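Local coordinates for inositol-3-phosphate synthase (Caenorhabditis elegans, PDB 1VKO), which binds nicotinamide-adenine-dinucleotide and belongs to a synthase family built round a Rossmann-type domain, at residues L80-G85 with W247-E252; W159-S164 with D209-V214; P195-P200 with N283-A288. All blocks are in the same frame, centred on the assembly; numbering follows the deposited sequence.

Interaction 1 (L80-G85 with W247-E252). With NAD (nicotinamide-adenine-dinucleotide), chain G.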
loop_
_atom_site.group_PDB
_atom_site.type_symbol
_atom_site.label_atom_id
_atom_site.label_comp_id
_atom_site.label_asym_id
_atom_site.label_seq_id
_atom_site.Cartn_x
_atom_site.Cartn_y
_atom_site.Cartn_z
ATOM N N LEU A 80 38.262 7.486 9.793
ATOM C CA LEU A 80 38.708 6.301 9.094
ATOM C C LEU A 80 37.602 5.274 8.972
ATOM O O LEU A 80 37.129 4.719 9.990
ATOM C CB LEU A 80 39.888 5.643 9.833
ATOM C CG LEU A 80 41.221 6.354 9.914
ATOM C CD1 LEU A 80 41.989 5.889 11.158
ATOM C CD2 LEU A 80 42.002 6.099 8.652
ATOM N N LEU A 81 37.217 4.948 7.740
ATOM C CA LEU A 81 36.082 4.024 7.593
ATOM C C LEU A 81 36.555 2.672 7.209
ATOM O O LEU A 81 37.378 2.521 6.297
ATOM C CB LEU A 81 35.062 4.542 6.578
ATOM C CG LEU A 81 34.551 5.979 6.780
ATOM C CD1 LEU A 81 33.589 6.448 5.708
ATOM C CD2 LEU A 81 33.889 6.103 8.131
ATOM N N VAL A 82 36.039 1.676 7.889
ATOM C CA VAL A 82 36.239 0.310 7.429
ATOM C C VAL A 82 35.121 -0.005 6.472
ATOM O O VAL A 82 33.928 0.207 6.777
ATOM C CB VAL A 82 36.311 -0.687 8.575
ATOM C CG1 VAL A 82 36.858 -2.013 8.069
ATOM C CG2 VAL A 82 37.190 -0.117 9.702
ATOM N N GLY A 83 35.506 -0.483 5.298
ATOM C CA GLY A 83 34.579 -0.562 4.181
ATOM C C GLY A 83 34.543 0.785 3.463
ATOM O O GLY A 83 33.496 1.239 3.055
ATOM N N LEU A 84 35.687 1.437 3.309
ATOM C CA LEU A 84 35.750 2.780 2.685
ATOM C C LEU A 84 35.251 2.778 1.259
ATOM O O LEU A 84 34.748 3.799 0.781
ATOM C CB LEU A 84 37.171 3.351 2.716
ATOM C CG LEU A 84 37.454 4.687 1.995
ATOM C CD1 LEU A 84 36.799 5.875 2.721
ATOM C CD2 LEU A 84 38.958 4.980 1.826
ATOM N N GLY A 85 35.374 1.638 0.581
ATOM C CA GLY A 85 35.002 1.535 -0.832
ATOM C C GLY A 85 33.600 1.053 -1.087
ATOM O O GLY A 85 33.232 0.822 -2.232
ATOM N N TRP A 247 33.118 1.527 11.529
ATOM C CA TRP A 247 32.846 0.351 10.751
ATOM C C TRP A 247 31.577 0.505 9.896
ATOM O O TRP A 247 30.431 0.595 10.411
ATOM C CB TRP A 247 32.703 -0.858 11.687
ATOM C CG TRP A 247 32.466 -2.125 10.935
ATOM C CD1 TRP A 247 31.291 -2.537 10.355
ATOM C CD2 TRP A 247 33.434 -3.140 10.644
ATOM N NE1 TRP A 247 31.475 -3.744 9.723
ATOM C CE2 TRP A 247 32.778 -4.140 9.880
ATOM C CE3 TRP A 247 34.806 -3.306 10.940
ATOM C CZ2 TRP A 247 33.434 -5.298 9.435
ATOM C CZ3 TRP A 247 35.462 -4.422 10.456
ATOM C CH2 TRP A 247 34.765 -5.423 9.731
ATOM N N THR A 248 31.790 0.484 8.594
ATOM C CA THR A 248 30.724 0.481 7.620
ATOM C C THR A 248 31.101 -0.486 6.479
ATOM O O THR A 248 30.808 -0.239 5.301
ATOM C CB THR A 248 30.410 1.923 7.097
ATOM O OG1 THR A 248 29.380 1.850 6.107
ATOM C CG2 THR A 248 31.608 2.587 6.332
ATOM N N ALA A 249 31.766 -1.581 6.854
ATOM C CA ALA A 249 31.992 -2.737 5.985
ATOM C C ALA A 249 30.898 -3.824 6.178
ATOM O O ALA A 249 29.966 -3.638 6.921
ATOM C CB ALA A 249 33.383 -3.319 6.273
ATOM N N ASN A 250 31.002 -4.950 5.493
ATOM C CA ASN A 250 29.931 -5.929 5.527
ATOM C C ASN A 250 29.687 -6.466 6.910
ATOM O O ASN A 250 30.594 -6.581 7.739
ATOM C CB ASN A 250 30.151 -7.062 4.534
ATOM C CG ASN A 250 30.042 -6.579 3.101
ATOM O OD1 ASN A 250 31.064 -6.269 2.464
ATOM N ND2 ASN A 250 28.793 -6.392 2.619
ATOM N N THR A 251 28.411 -6.717 7.167
ATOM C CA THR A 251 27.956 -7.305 8.378
ATOM C C THR A 251 28.723 -8.596 8.547
ATOM O O THR A 251 28.647 -9.464 7.682
ATOM C CB THR A 251 26.461 -7.566 8.173
ATOM O OG1 THR A 251 25.824 -6.304 8.145
ATOM C CG2 THR A 251 25.836 -8.251 9.386
ATOM N N GLU A 252 29.476 -8.698 9.637
ATOM C CA GLU A 252 30.083 -9.968 10.091
ATOM C C GLU A 252 29.031 -10.761 10.869
ATOM O O GLU A 252 28.031 -10.199 11.297
ATOM C CB GLU A 252 31.252 -9.709 11.070
ATOM C CG GLU A 252 32.345 -8.808 10.511
ATOM C CD GLU A 252 33.546 -8.617 11.429
ATOM O OE1 GLU A 252 33.422 -8.369 12.661
ATOM O OE2 GLU A 252 34.653 -8.695 10.881
HETATM P PA NAD G . 28.652 -2.363 0.839
HETATM O O1A NAD G . 28.857 -3.737 0.412
HETATM O O2A NAD G . 28.400 -1.533 -0.350
HETATM O O5B NAD G . 29.933 -1.931 1.668
HETATM C C5B NAD G . 30.747 -2.895 2.266
HETATM C C4B NAD G . 32.177 -2.601 1.853
HETATM O O4B NAD G . 33.035 -3.060 2.874
HETATM C C3B NAD G . 32.573 -3.326 0.599
HETATM O O3B NAD G . 33.442 -2.422 -0.066
HETATM C C2B NAD G . 33.431 -4.478 1.039
HETATM O O2B NAD G . 34.520 -4.493 0.118
HETATM C C1B NAD G . 33.960 -3.984 2.382
HETATM N N9A NAD G . 34.398 -4.963 3.410
HETATM C C8A NAD G . 33.886 -6.179 3.744
HETATM N N7A NAD G . 34.647 -6.703 4.732
HETATM C C5A NAD G . 35.648 -5.863 5.053
HETATM C C6A NAD G . 36.724 -5.919 5.956
HETATM N N6A NAD G . 36.989 -6.985 6.729
HETATM N N1A NAD G . 37.599 -4.865 6.003
HETATM C C2A NAD G . 37.449 -3.796 5.167
HETATM N N3A NAD G . 36.427 -3.783 4.273
HETATM C C4A NAD G . 35.521 -4.781 4.205
HETATM O O3 NAD G . 27.456 -2.236 1.926
HETATM P PN NAD G . 26.963 -0.800 2.405
HETATM O O1N NAD G . 28.097 0.140 2.207
HETATM O O2N NAD G . 25.685 -0.530 1.740
HETATM O O5D NAD G . 26.813 -0.897 4.017
HETATM C C5D NAD G . 27.839 -1.467 4.812
HETATM C C4D NAD G . 27.368 -1.967 6.190
HETATM O O4D NAD G . 26.566 -0.996 6.818
HETATM C C3D NAD G . 26.536 -3.253 6.141
HETATM O O3D NAD G . 26.916 -4.072 7.212
HETATM C C2D NAD G . 25.146 -2.782 6.486
HETATM O O2D NAD G . 24.337 -3.724 7.173
HETATM C C1D NAD G . 25.451 -1.631 7.404
HETATM N N1N NAD G . 24.223 -0.847 7.470
HETATM C C2N NAD G . 23.730 -0.261 6.347
HETATM C C3N NAD G . 22.554 0.449 6.430
HETATM C C7N NAD G . 22.271 1.366 5.301
HETATM O O7N NAD G . 23.193 1.307 4.229
HETATM N N7N NAD G . 21.217 2.191 5.353
HETATM C C4N NAD G . 21.872 0.589 7.654
HETATM C C5N NAD G . 22.378 -0.029 8.776
HETATM C C6N NAD G . 23.569 -0.765 8.675
HETATM O O HOH W 1 30.897 1.110 2.881
#

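Interaction 2 (W159-S164 with D209-V214). With NAD (nicotinamide-adenine-dinucleotide), chain G.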
loop_
_atom_site.group_PDB
_atom_site.type_symbol
_atom_site.label_atom_id
_atom_site.label_comp_id
_atom_site.label_asym_id
_atom_site.label_seq_id
_atom_site.Cartn_x
_atom_site.Cartn_y
_atom_site.Cartn_z
ATOM N N TRP A 159 39.882 1.703 4.990
ATOM C CA TRP A 159 40.325 0.425 4.447
ATOM C C TRP A 159 39.264 -0.323 3.658
ATOM O O TRP A 159 38.075 -0.210 3.933
ATOM C CB TRP A 159 40.753 -0.480 5.563
ATOM C CG TRP A 159 41.783 0.065 6.501
ATOM C CD1 TRP A 159 43.139 -0.130 6.443
ATOM C CD2 TRP A 159 41.533 0.829 7.681
ATOM N NE1 TRP A 159 43.741 0.502 7.505
ATOM C CE2 TRP A 159 42.783 1.100 8.277
ATOM C CE3 TRP A 159 40.375 1.349 8.283
ATOM C CZ2 TRP A 159 42.905 1.840 9.465
ATOM C CZ3 TRP A 159 40.489 2.044 9.465
ATOM C CH2 TRP A 159 41.753 2.299 10.042
ATOM N N ASP A 160 39.699 -1.125 2.704
ATOM C CA ASP A 160 38.766 -1.979 2.028
ATOM C C ASP A 160 39.437 -3.201 1.473
ATOM O O ASP A 160 40.495 -3.079 0.885
ATOM C CB ASP A 160 38.052 -1.241 0.913
ATOM C CG ASP A 160 36.625 -1.771 0.686
ATOM O OD1 ASP A 160 36.463 -2.963 0.422
ATOM O OD2 ASP A 160 35.610 -1.066 0.778
ATOM N N ILE A 161 38.813 -4.372 1.662
ATOM C CA ILE A 161 39.296 -5.615 1.054
ATOM C C ILE A 161 39.279 -5.546 -0.491
ATOM O O ILE A 161 39.921 -6.358 -1.157
ATOM C CB ILE A 161 38.510 -6.835 1.560
ATOM C CG1 ILE A 161 37.029 -6.751 1.140
ATOM C CG2 ILE A 161 38.671 -6.979 3.096
ATOM C CD1 ILE A 161 36.162 -8.046 1.415
ATOM N N SER A 162 38.563 -4.572 -1.053
ATOM C CA SER A 162 38.555 -4.344 -2.510
ATOM C C SER A 162 39.417 -3.144 -2.870
ATOM O O SER A 162 39.259 -2.070 -2.279
ATOM C CB SER A 162 37.148 -4.066 -3.013
ATOM O OG SER A 162 37.226 -3.800 -4.410
ATOM N N ASP A 163 40.302 -3.291 -3.846
ATOM C CA ASP A 163 41.231 -2.181 -4.130
ATOM C C ASP A 163 40.690 -1.091 -5.060
ATOM O O ASP A 163 41.388 -0.081 -5.310
ATOM C CB ASP A 163 42.606 -2.689 -4.605
ATOM C CG ASP A 163 42.557 -3.301 -5.973
ATOM O OD1 ASP A 163 41.441 -3.597 -6.459
ATOM O OD2 ASP A 163 43.586 -3.523 -6.638
ATOM N N SER A 164 39.472 -1.294 -5.583
ATOM C CA SER A 164 38.800 -0.315 -6.432
ATOM C C SER A 164 38.901 1.079 -5.857
ATOM O O SER A 164 38.667 1.275 -4.652
ATOM C CB SER A 164 37.332 -0.674 -6.591
ATOM O OG SER A 164 37.209 -1.941 -7.207
ATOM N N ASP A 209 35.463 -13.469 -4.175
ATOM C CA ASP A 209 35.746 -12.731 -5.423
ATOM C C ASP A 209 36.188 -11.258 -5.270
ATOM O O ASP A 209 37.031 -10.780 -6.041
ATOM C CB ASP A 209 34.493 -12.746 -6.334
ATOM C CG ASP A 209 34.547 -13.812 -7.429
ATOM O OD1 ASP A 209 35.658 -14.313 -7.741
ATOM O OD2 ASP A 209 33.517 -14.188 -8.050
ATOM N N ARG A 210 35.600 -10.545 -4.308
ATOM C CA ARG A 210 35.805 -9.099 -4.158
ATOM C C ARG A 210 37.099 -8.759 -3.405
ATOM O O ARG A 210 37.612 -7.638 -3.490
ATOM C CB ARG A 210 34.586 -8.479 -3.457
ATOM C CG ARG A 210 34.643 -6.988 -3.169
ATOM C CD ARG A 210 33.634 -6.527 -2.132
ATOM N NE ARG A 210 32.432 -6.016 -2.776
ATOM C CZ ARG A 210 32.212 -4.740 -3.080
ATOM N NH1 ARG A 210 33.124 -3.812 -2.789
ATOM N NH2 ARG A 210 31.067 -4.399 -3.673
ATOM N N ALA A 211 37.636 -9.740 -2.693
ATOM C CA ALA A 211 38.702 -9.498 -1.747
ATOM C C ALA A 211 40.078 -9.654 -2.389
ATOM O O ALA A 211 40.621 -10.766 -2.425
ATOM C CB ALA A 211 38.539 -10.420 -0.549
ATOM N N ASN A 212 40.621 -8.542 -2.908
ATOM C CA ASN A 212 41.900 -8.535 -3.567
ATOM C C ASN A 212 42.875 -7.505 -2.974
ATOM O O ASN A 212 43.891 -7.194 -3.574
ATOM C CB ASN A 212 41.690 -8.288 -5.060
ATOM C CG ASN A 212 41.437 -6.812 -5.405
ATOM O OD1 ASN A 212 41.204 -5.963 -4.532
ATOM N ND2 ASN A 212 41.499 -6.506 -6.689
ATOM N N ASN A 213 42.538 -6.981 -1.800
ATOM C CA ASN A 213 43.277 -5.920 -1.106
ATOM C C ASN A 213 43.373 -6.312 0.378
ATOM O O ASN A 213 42.802 -5.642 1.232
ATOM C CB ASN A 213 42.500 -4.599 -1.248
ATOM C CG ASN A 213 43.349 -3.364 -1.044
ATOM O OD1 ASN A 213 44.538 -3.357 -1.334
ATOM N ND2 ASN A 213 42.721 -2.283 -0.562
ATOM N N VAL A 214 44.075 -7.411 0.684
ATOM C CA VAL A 214 44.180 -7.896 2.070
ATOM C C VAL A 214 45.588 -7.962 2.662
ATOM O O VAL A 214 46.546 -8.307 1.973
ATOM C CB VAL A 214 43.389 -9.245 2.310
ATOM C CG1 VAL A 214 42.253 -9.418 1.300
ATOM C CG2 VAL A 214 44.280 -10.445 2.325
HETATM P PA NAD G . 28.652 -2.363 0.839
HETATM O O1A NAD G . 28.857 -3.737 0.412
HETATM O O2A NAD G . 28.400 -1.533 -0.350
HETATM O O5B NAD G . 29.933 -1.931 1.668
HETATM C C5B NAD G . 30.747 -2.895 2.266
HETATM C C4B NAD G . 32.177 -2.601 1.853
HETATM O O4B NAD G . 33.035 -3.060 2.874
HETATM C C3B NAD G . 32.573 -3.326 0.599
HETATM O O3B NAD G . 33.442 -2.422 -0.066
HETATM C C2B NAD G . 33.431 -4.478 1.039
HETATM O O2B NAD G . 34.520 -4.493 0.118
HETATM C C1B NAD G . 33.960 -3.984 2.382
HETATM N N9A NAD G . 34.398 -4.963 3.410
HETATM C C8A NAD G . 33.886 -6.179 3.744
HETATM N N7A NAD G . 34.647 -6.703 4.732
HETATM C C5A NAD G . 35.648 -5.863 5.053
HETATM C C6A NAD G . 36.724 -5.919 5.956
HETATM N N6A NAD G . 36.989 -6.985 6.729
HETATM N N1A NAD G . 37.599 -4.865 6.003
HETATM C C2A NAD G . 37.449 -3.796 5.167
HETATM N N3A NAD G . 36.427 -3.783 4.273
HETATM C C4A NAD G . 35.521 -4.781 4.205
HETATM O O3 NAD G . 27.456 -2.236 1.926
HETATM P PN NAD G . 26.963 -0.800 2.405
HETATM O O1N NAD G . 28.097 0.140 2.207
HETATM O O2N NAD G . 25.685 -0.530 1.740
HETATM O O5D NAD G . 26.813 -0.897 4.017
HETATM C C5D NAD G . 27.839 -1.467 4.812
HETATM C C4D NAD G . 27.368 -1.967 6.190
HETATM O O4D NAD G . 26.566 -0.996 6.818
HETATM C C3D NAD G . 26.536 -3.253 6.141
HETATM O O3D NAD G . 26.916 -4.072 7.212
HETATM C C2D NAD G . 25.146 -2.782 6.486
HETATM O O2D NAD G . 24.337 -3.724 7.173
HETATM C C1D NAD G . 25.451 -1.631 7.404
HETATM N N1N NAD G . 24.223 -0.847 7.470
HETATM C C2N NAD G . 23.730 -0.261 6.347
HETATM C C3N NAD G . 22.554 0.449 6.430
HETATM C C7N NAD G . 22.271 1.366 5.301
HETATM O O7N NAD G . 23.193 1.307 4.229
HETATM N N7N NAD G . 21.217 2.191 5.353
HETATM C C4N NAD G . 21.872 0.589 7.654
HETATM C C5N NAD G . 22.378 -0.029 8.776
HETATM C C6N NAD G . 23.569 -0.765 8.675
#

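Interaction 3 (P195-P200 with N283-A288). With NAD (nicotinamide-adenine-dinucleotide), chain G.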
loop_
_atom_site.group_PDB
_atom_site.type_symbol
_atom_site.label_atom_id
_atom_site.label_comp_id
_atom_site.label_asym_id
_atom_site.label_seq_id
_atom_site.Cartn_x
_atom_site.Cartn_y
_atom_site.Cartn_z
ATOM N N PRO A 195 44.692 -1.746 2.270
ATOM C CA PRO A 195 44.296 -3.149 2.434
ATOM C C PRO A 195 43.823 -3.444 3.838
ATOM O O PRO A 195 44.235 -2.774 4.786
ATOM C CB PRO A 195 45.566 -3.935 2.080
ATOM C CG PRO A 195 46.666 -2.968 2.120
ATOM C CD PRO A 195 46.117 -1.586 1.925
ATOM N N SER A 196 42.892 -4.383 3.965
ATOM C CA SER A 196 42.294 -4.656 5.260
ATOM C C SER A 196 42.525 -6.079 5.707
ATOM O O SER A 196 43.117 -6.886 4.996
ATOM C CB SER A 196 40.780 -4.396 5.229
ATOM O OG SER A 196 40.351 -3.930 6.495
ATOM N N ILE A 197 42.010 -6.377 6.893
ATOM C CA ILE A 197 42.020 -7.709 7.468
ATOM C C ILE A 197 40.861 -8.396 6.787
ATOM O O ILE A 197 39.784 -7.822 6.708
ATOM C CB ILE A 197 41.761 -7.579 8.973
ATOM C CG1 ILE A 197 42.822 -6.702 9.605
ATOM C CG2 ILE A 197 41.728 -8.932 9.677
ATOM C CD1 ILE A 197 42.499 -6.338 11.026
ATOM N N TYR A 198 41.067 -9.621 6.297
ATOM C CA TYR A 198 39.991 -10.430 5.725
ATOM C C TYR A 198 39.987 -11.803 6.381
ATOM O O TYR A 198 40.885 -12.588 6.134
ATOM C CB TYR A 198 40.217 -10.548 4.211
ATOM C CG TYR A 198 39.243 -11.460 3.472
ATOM C CD1 TYR A 198 37.884 -11.435 3.754
ATOM C CD2 TYR A 198 39.684 -12.337 2.491
ATOM C CE1 TYR A 198 37.003 -12.252 3.100
ATOM C CE2 TYR A 198 38.795 -13.160 1.823
ATOM C CZ TYR A 198 37.459 -13.103 2.130
ATOM O OH TYR A 198 36.545 -13.911 1.502
ATOM N N TYR A 199 38.989 -12.119 7.207
ATOM C CA TYR A 199 38.866 -13.487 7.722
ATOM C C TYR A 199 37.585 -14.110 7.132
ATOM O O TYR A 199 36.485 -13.884 7.656
ATOM C CB TYR A 199 38.857 -13.534 9.264
ATOM C CG TYR A 199 40.053 -12.887 9.974
ATOM C CD1 TYR A 199 41.298 -12.746 9.350
ATOM C CD2 TYR A 199 39.941 -12.455 11.285
ATOM C CE1 TYR A 199 42.370 -12.169 10.009
ATOM C CE2 TYR A 199 41.004 -11.862 11.942
ATOM C CZ TYR A 199 42.215 -11.711 11.303
ATOM O OH TYR A 199 43.282 -11.126 11.982
ATOM N N PRO A 200 37.713 -14.881 6.050
ATOM C CA PRO A 200 36.557 -15.249 5.216
ATOM C C PRO A 200 35.346 -15.707 6.043
ATOM O O PRO A 200 34.195 -15.369 5.743
ATOM C CB PRO A 200 37.101 -16.402 4.383
ATOM C CG PRO A 200 38.575 -16.101 4.263
ATOM C CD PRO A 200 38.965 -15.498 5.569
ATOM N N ASN A 283 36.887 -6.878 15.720
ATOM C CA ASN A 283 37.489 -6.799 17.060
ATOM C C ASN A 283 38.866 -6.149 16.968
ATOM O O ASN A 283 39.221 -5.365 17.819
ATOM C CB ASN A 283 37.687 -8.184 17.647
ATOM C CG ASN A 283 36.396 -8.799 18.237
ATOM O OD1 ASN A 283 36.334 -10.002 18.443
ATOM N ND2 ASN A 283 35.400 -7.980 18.529
ATOM N N ILE A 284 39.623 -6.486 15.927
ATOM C CA ILE A 284 40.992 -6.014 15.767
ATOM C C ILE A 284 41.010 -4.524 15.454
ATOM O O ILE A 284 41.685 -3.773 16.146
ATOM C CB ILE A 284 41.820 -6.891 14.761
ATOM C CG1 ILE A 284 42.001 -8.308 15.353
ATOM C CG2 ILE A 284 43.207 -6.320 14.576
ATOM C CD1 ILE A 284 42.224 -9.402 14.340
ATOM N N PHE A 285 40.217 -4.073 14.478
ATOM C CA PHE A 285 39.987 -2.645 14.355
ATOM C C PHE A 285 39.580 -1.983 15.668
ATOM O O PHE A 285 40.151 -0.980 16.026
ATOM C CB PHE A 285 38.974 -2.318 13.263
ATOM C CG PHE A 285 39.472 -2.548 11.888
ATOM C CD1 PHE A 285 40.214 -1.551 11.237
ATOM C CD2 PHE A 285 39.231 -3.755 11.226
ATOM C CE1 PHE A 285 40.696 -1.755 9.918
ATOM C CE2 PHE A 285 39.700 -3.979 9.890
ATOM C CZ PHE A 285 40.452 -2.965 9.237
ATOM N N ALA A 286 38.605 -2.514 16.405
ATOM C CA ALA A 286 38.208 -1.800 17.625
ATOM C C ALA A 286 39.423 -1.651 18.525
ATOM O O ALA A 286 39.701 -0.548 19.032
ATOM C CB ALA A 286 37.044 -2.488 18.346
ATOM N N VAL A 287 40.170 -2.745 18.690
ATOM C CA VAL A 287 41.422 -2.736 19.488
ATOM C C VAL A 287 42.503 -1.786 18.936
ATOM O O VAL A 287 43.065 -0.983 19.671
ATOM C CB VAL A 287 41.922 -4.178 19.730
ATOM C CG1 VAL A 287 43.263 -4.201 20.451
ATOM C CG2 VAL A 287 40.908 -4.932 20.578
ATOM N N ALA A 288 42.765 -1.824 17.637
ATOM C CA ALA A 288 43.757 -0.916 17.063
ATOM C C ALA A 288 43.413 0.564 17.297
ATOM O O ALA A 288 44.306 1.417 17.376
ATOM C CB ALA A 288 43.908 -1.185 15.616
HETATM P PA NAD G . 28.652 -2.363 0.839
HETATM O O1A NAD G . 28.857 -3.737 0.412
HETATM O O2A NAD G . 28.400 -1.533 -0.350
HETATM O O5B NAD G . 29.933 -1.931 1.668
HETATM C C5B NAD G . 30.747 -2.895 2.266
HETATM C C4B NAD G . 32.177 -2.601 1.853
HETATM O O4B NAD G . 33.035 -3.060 2.874
HETATM C C3B NAD G . 32.573 -3.326 0.599
HETATM O O3B NAD G . 33.442 -2.422 -0.066
HETATM C C2B NAD G . 33.431 -4.478 1.039
HETATM O O2B NAD G . 34.520 -4.493 0.118
HETATM C C1B NAD G . 33.960 -3.984 2.382
HETATM N N9A NAD G . 34.398 -4.963 3.410
HETATM C C8A NAD G . 33.886 -6.179 3.744
HETATM N N7A NAD G . 34.647 -6.703 4.732
HETATM C C5A NAD G . 35.648 -5.863 5.053
HETATM C C6A NAD G . 36.724 -5.919 5.956
HETATM N N6A NAD G . 36.989 -6.985 6.729
HETATM N N1A NAD G . 37.599 -4.865 6.003
HETATM C C2A NAD G . 37.449 -3.796 5.167
HETATM N N3A NAD G . 36.427 -3.783 4.273
HETATM C C4A NAD G . 35.521 -4.781 4.205
HETATM O O3 NAD G . 27.456 -2.236 1.926
HETATM P PN NAD G . 26.963 -0.800 2.405
HETATM O O1N NAD G . 28.097 0.140 2.207
HETATM O O2N NAD G . 25.685 -0.530 1.740
HETATM O O5D NAD G . 26.813 -0.897 4.017
HETATM C C5D NAD G . 27.839 -1.467 4.812
HETATM C C4D NAD G . 27.368 -1.967 6.190
HETATM O O4D NAD G . 26.566 -0.996 6.818
HETATM C C3D NAD G . 26.536 -3.253 6.141
HETATM O O3D NAD G . 26.916 -4.072 7.212
HETATM C C2D NAD G . 25.146 -2.782 6.486
HETATM O O2D NAD G . 24.337 -3.724 7.173
HETATM C C1D NAD G . 25.451 -1.631 7.404
HETATM N N1N NAD G . 24.223 -0.847 7.470
HETATM C C2N NAD G . 23.730 -0.261 6.347
HETATM C C3N NAD G . 22.554 0.449 6.430
HETATM C C7N NAD G . 22.271 1.366 5.301
HETATM O O7N NAD G . 23.193 1.307 4.229
HETATM N N7N NAD G . 21.217 2.191 5.353
HETATM C C4N NAD G . 21.872 0.589 7.654
HETATM C C5N NAD G . 22.378 -0.029 8.776
HETATM C C6N NAD G . 23.569 -0.765 8.675
#

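Interaction 1 (L80-G85 with W247-E252)
The indole of Trp247 meets Val82 obliquely, with Val82 CG1 3.7 Å from Trp247 CZ3, while Ala249 CB sits over one face, 3.6 Å from its plane and nearer the ring's margin than its middle. Asn250 O lies in the ring plane at the edge, and a weak hydrogen bond from NE1 to Ala249 O helps fix the indole. Because Val82 CG1 stands anti to the backbone N (chi1 -166°), it also reaches the adenine, 3.5 Å from NAD C2A. The backbones belong to neighbouring parallel strands, 77-82 and 242-247, of a Rossmann-type sheet; the first runs into a glycine-rich turn and the second into a loop, with the dinucleotide held between the two. Val82 O accepts from Thr248 N at 2.8 Å, in the carbonyl plane, with 147° at the hydrogen. At Gly83 the chains are close: its CA lies 3.7 Å from Ala249 CB, and the adenosine-ribose O4B of NAD packs against it. A water lies within hydrogen-bonding distance of Gly83 O and Thr248 O. Farther along the loop, the nicotinamide-ribose hydroxyl O3D donates to Ala249 O and shares a 2.7 Å hydrogen bond with Thr251 OG1.

Interaction 2 (W159-S164 with D209-V214)
Ile161 O accepts two weak, bent bonds from consecutive amides, Asn212 N at 2.9 Å and Asn213 N at 2.8 Å. Beside it Asn213 ND2 donates to Asp160 O at 2.8 Å, nearly along the C=O axis. This last bond and the Ile161 packing form the tight part, where two loops of the nucleotide-binding domain close on the adenosine half of NAD. With its CG1 between backbone N and carbonyl carbon (chi1 64°), Ile161 lays CG2 and CD1 against the purine, CD1 also touching Ala211 CB at 3.9 Å. The solvent side is looser: exposed Asn212 crosses Asp163 with amide and carboxylate planes 86° apart, OD1 of Asn212 accepting from Asp163 N at 2.9 Å and ND2 giving only a weak bond to Asp163 OD1. Arg210 reaches inward, its guanidinium face over NAD C3B and NH1 weakly bonded to O2B. OD1 of Asp160, after the edge strand 154-159, takes Ser162 N at 3.0 Å in an Asx turn, Gly85 N holds OD2, and the carboxylate accepts from both adenosine ribose hydroxyls, O2B to OD1 and O3B to OD2. Such an acidic residue is a hallmark of NAD-using Rossmann proteins, and would probably disfavour a phosphate on O2B.

Interaction 3 (P195-P200 with N283-A288)
Ile284 and Phe285 turn from helix 281-291 onto the loop 195-200, which borders the adenine of NAD. The helix lies in the beta-alpha-beta crossover that joins the neighbouring parallel strands 242-247 and 295-298 of the Rossmann-type sheet, so the contact ties that connection to the wall of the adenine pocket. Ile284 comes first and uses both of its branches. Its CG2 lies 3.6 Å from Ile197 CD1, the two side chains crossing obliquely. With CG1 anti to the carbonyl carbon (chi1 -66°), the longer branch is carried away from CG2 to the Tyr199 ring, where CD1 sits at the edge, near the ring plane, 3.6 Å from Tyr199 CE2. The Tyr199 hydroxyl has its polar partner elsewhere, in ND1 of His223 on helix 220-238, and Ile197 CG2 rests over one face of the same ring, toward its rim. Ile197 therefore touches both, CG2 on the Tyr199 ring and CD1 on the helix.

Phe285 follows. Ile197 CD1 approaches its ring obliquely, 3.8 Å from Phe285 CE2, the two side chains arriving from opposite directions. The ring is further held by an edge-to-face pairing with Trp159 and by Ile227 of helix 220-238. On the loop side, the polar work is done for the ligand: Ile197 O accepts a weak bond from N6A of NAD, while Ser196 OG donates to N1A at 2.9 Å, so that the Watson-Crick edge of the adenine is read by one carbonyl and one hydroxyl. That same hydroxyl lies at the edge of the Phe285 ring, near its plane, with Ser196 OG modelled 2.9 Å from Phe285 CZ, a separation doubtful in detail because it is shorter than usual for an oxygen and an aromatic carbon.

Overall arrangement
All three contacts touch the adenosine half of NAD at different depths, interaction 1 reaching on to the nicotinamide ribose. Interaction 1 is wholly buried and joins adjacent strand ends; interaction 3, also buried, is mostly apolar, without a hydrogen bond between its segments, and links a loop to a crossover helix; interaction 2 lies nearer the surface, between two loops, and relies on backbone and amide hydrogen bonds. Gly83 N and Trp159 O, probably hydrogen-bonded, couple interactions 1 and 2 across neighbouring strands. Interactions 2 and 3 draw on the same connection between helices 178-188 and 220-238, with Asn213 O probably accepting from Ser196 N. Phe285 of interaction 3 packs on Val82 and Trp247 of interaction 1.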